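Local coordinates for BluB-like flavoprotein (Clostridium difficile 630, PDB 3EO8), which binds flavin mononucleotide and, as a member of the nitroreductase family, probably acts as an oxidoreductase, at residues Q44-V49 and G143-N148. Sequence-based numbering, arbitrary orientation.
Sequences QNWHFV and GAAIEN
Asn-45 ND2 donates hydrogen bonds to two backbone carbonyls, Gly-138 O in helix 137-155 and Lys-109 O just after strand 102-108. This ties the loop leading into strand 47-51 to the helix that packs on the antiparallel sheet of the nitroreductase fold. Asn-45 is also the centre of an inverse gamma turn, closed by a weak hydrogen bond of 2.8 Å from Trp-46 N to Gln-44 O.

Across the contact the packing is apolar and buried, and it centres on one methyl group. Ala-145 CB lies over one face of the Trp-46 indole, nearest to CE3 at 3.5 Å. This is a CH-pi contact: Ala-145 CB is 3.8 Å from the centroid of the six-membered ring of Trp-46, 23° off the normal. Trp-46 CG sits between its own backbone N and carbonyl carbon (chi1 44°), which folds the indole back over the turn. Gln-44 CA lies against the opposite face, toward the rim. Trp-46 also touches Ser-39, an FMN-binding residue, so the packing reaches the wall of the flavin site. Phe-48 meets the same methyl more loosely, edge-on, with its CZ 4.5 Å from Ala-145 CB.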
loop_
_atom_site.group_PDB
_atom_site.type_symbol
_atom_site.label_atom_id
_atom_site.label_comp_id
_atom_site.label_asym_id
_atom_site.label_seq_id
_atom_site.Cartn_x
_atom_site.Cartn_y
_atom_site.Cartn_z
ATOM N N GLN A 44 4.842 7.623 8.511
ATOM C CA GLN A 44 6.052 7.281 7.784
ATOM C C GLN A 44 6.644 5.979 8.309
ATOM O O GLN A 44 7.808 5.922 8.698
ATOM C CB GLN A 44 7.079 8.389 7.867
ATOM C CG GLN A 44 6.593 9.735 7.352
ATOM C CD GLN A 44 7.413 10.882 7.903
ATOM O OE1 GLN A 44 8.440 11.241 7.342
ATOM N NE2 GLN A 44 6.959 11.466 9.003
ATOM N N ASN A 45 5.842 4.920 8.257
ATOM C CA ASN A 45 6.203 3.641 8.850
ATOM C C ASN A 45 7.054 2.820 7.924
ATOM O O ASN A 45 6.615 1.802 7.374
ATOM C CB ASN A 45 4.946 2.840 9.263
ATOM C CG ASN A 45 3.931 2.633 8.109
ATOM O OD1 ASN A 45 3.764 3.504 7.219
ATOM N ND2 ASN A 45 3.258 1.470 8.123
ATOM N N TRP A 46 8.268 3.305 7.677
ATOM C CA TRP A 46 9.152 2.615 6.749
ATOM C C TRP A 46 10.609 2.849 7.102
ATOM O O TRP A 46 10.951 3.920 7.606
ATOM C CB TRP A 46 8.890 3.095 5.326
ATOM C CG TRP A 46 8.723 4.603 5.154
ATOM C CD1 TRP A 46 9.681 5.566 5.240
ATOM C CD2 TRP A 46 7.531 5.269 4.742
ATOM N NE1 TRP A 46 9.139 6.801 4.949
ATOM C CE2 TRP A 46 7.821 6.639 4.642
ATOM C CE3 TRP A 46 6.224 4.837 4.490
ATOM C CZ2 TRP A 46 6.845 7.589 4.271
ATOM C CZ3 TRP A 46 5.268 5.766 4.145
ATOM C CH2 TRP A 46 5.589 7.132 4.018
ATOM N N HIS A 47 11.440 1.834 6.844
ATOM C CA HIS A 47 12.900 1.947 6.969
ATOM C C HIS A 47 13.510 1.043 5.905
ATOM O O HIS A 47 13.202 -0.139 5.841
ATOM C CB HIS A 47 13.414 1.530 8.369
ATOM C CG HIS A 47 14.847 1.900 8.597
ATOM N ND1 HIS A 47 15.228 3.135 9.072
ATOM C CD2 HIS A 47 15.991 1.223 8.355
ATOM C CE1 HIS A 47 16.546 3.192 9.142
ATOM N NE2 HIS A 47 17.032 2.043 8.712
ATOM N N PHE A 48 14.377 1.598 5.071
ATOM C CA PHE A 48 14.956 0.853 3.969
ATOM C C PHE A 48 16.385 0.424 4.303
ATOM O O PHE A 48 17.260 1.283 4.472
ATOM C CB PHE A 48 14.964 1.719 2.686
ATOM C CG PHE A 48 13.590 2.100 2.228
ATOM C CD1 PHE A 48 12.890 3.132 2.855
ATOM C CD2 PHE A 48 12.970 1.404 1.205
ATOM C CE1 PHE A 48 11.590 3.442 2.471
ATOM C CE2 PHE A 48 11.679 1.713 0.810
ATOM C CZ PHE A 48 10.983 2.728 1.442
ATOM N N VAL A 49 16.619 -0.889 4.347
ATOM C CA VAL A 49 17.936 -1.451 4.599
ATOM C C VAL A 49 18.538 -1.897 3.291
ATOM O O VAL A 49 18.037 -2.804 2.653
ATOM C CB VAL A 49 17.864 -2.636 5.588
ATOM C CG1 VAL A 49 19.259 -3.214 5.863
ATOM C CG2 VAL A 49 17.207 -2.186 6.877
ATOM N N GLY A 143 2.848 0.709 0.816
ATOM C CA GLY A 143 2.751 0.564 -0.638
ATOM C C GLY A 143 2.968 1.850 -1.394
ATOM O O GLY A 143 3.645 1.873 -2.454
ATOM N N ALA A 144 2.429 2.942 -0.864
ATOM C CA ALA A 144 2.661 4.258 -1.458
ATOM C C ALA A 144 4.159 4.586 -1.486
ATOM O O ALA A 144 4.699 5.020 -2.516
ATOM C CB ALA A 144 1.864 5.329 -0.713
ATOM N N ALA A 145 4.860 4.352 -0.371
ATOM C CA ALA A 145 6.320 4.593 -0.326
ATOM C C ALA A 145 7.098 3.719 -1.299
ATOM O O ALA A 145 7.987 4.182 -2.035
ATOM C CB ALA A 145 6.845 4.400 1.114
ATOM N N ILE A 146 6.769 2.436 -1.308
ATOM C CA ILE A 146 7.519 1.484 -2.165
ATOM C C ILE A 146 7.212 1.747 -3.639
ATOM O O ILE A 146 8.111 1.663 -4.509
ATOM C CB ILE A 146 7.248 0.011 -1.757
ATOM C CG1 ILE A 146 7.800 -0.308 -0.357
ATOM C CG2 ILE A 146 7.839 -0.947 -2.775
ATOM C CD1 ILE A 146 7.300 -1.644 0.222
ATOM N N GLU A 147 6.005 2.212 -3.946
ATOM C CA GLU A 147 5.726 2.642 -5.334
ATOM C C GLU A 147 6.523 3.868 -5.752
ATOM O O GLU A 147 7.051 3.872 -6.843
ATOM C CB GLU A 147 4.224 2.778 -5.576
ATOM C CG GLU A 147 3.828 3.113 -7.010
ATOM C CD GLU A 147 4.016 1.973 -8.021
ATOM O OE1 GLU A 147 4.533 0.902 -7.651
ATOM O OE2 GLU A 147 3.630 2.187 -9.218
ATOM N N ASN A 148 6.678 4.859 -4.867
ATOM C CA ASN A 148 7.513 6.022 -5.144
ATOM C C ASN A 148 8.976 5.620 -5.410
ATOM O O ASN A 148 9.626 6.138 -6.321
ATOM C CB ASN A 148 7.446 7.008 -3.958
ATOM C CG ASN A 148 6.243 7.951 -4.004
ATOM O OD1 ASN A 148 5.284 7.739 -4.739
ATOM N ND2 ASN A 148 6.297 9.000 -3.174
#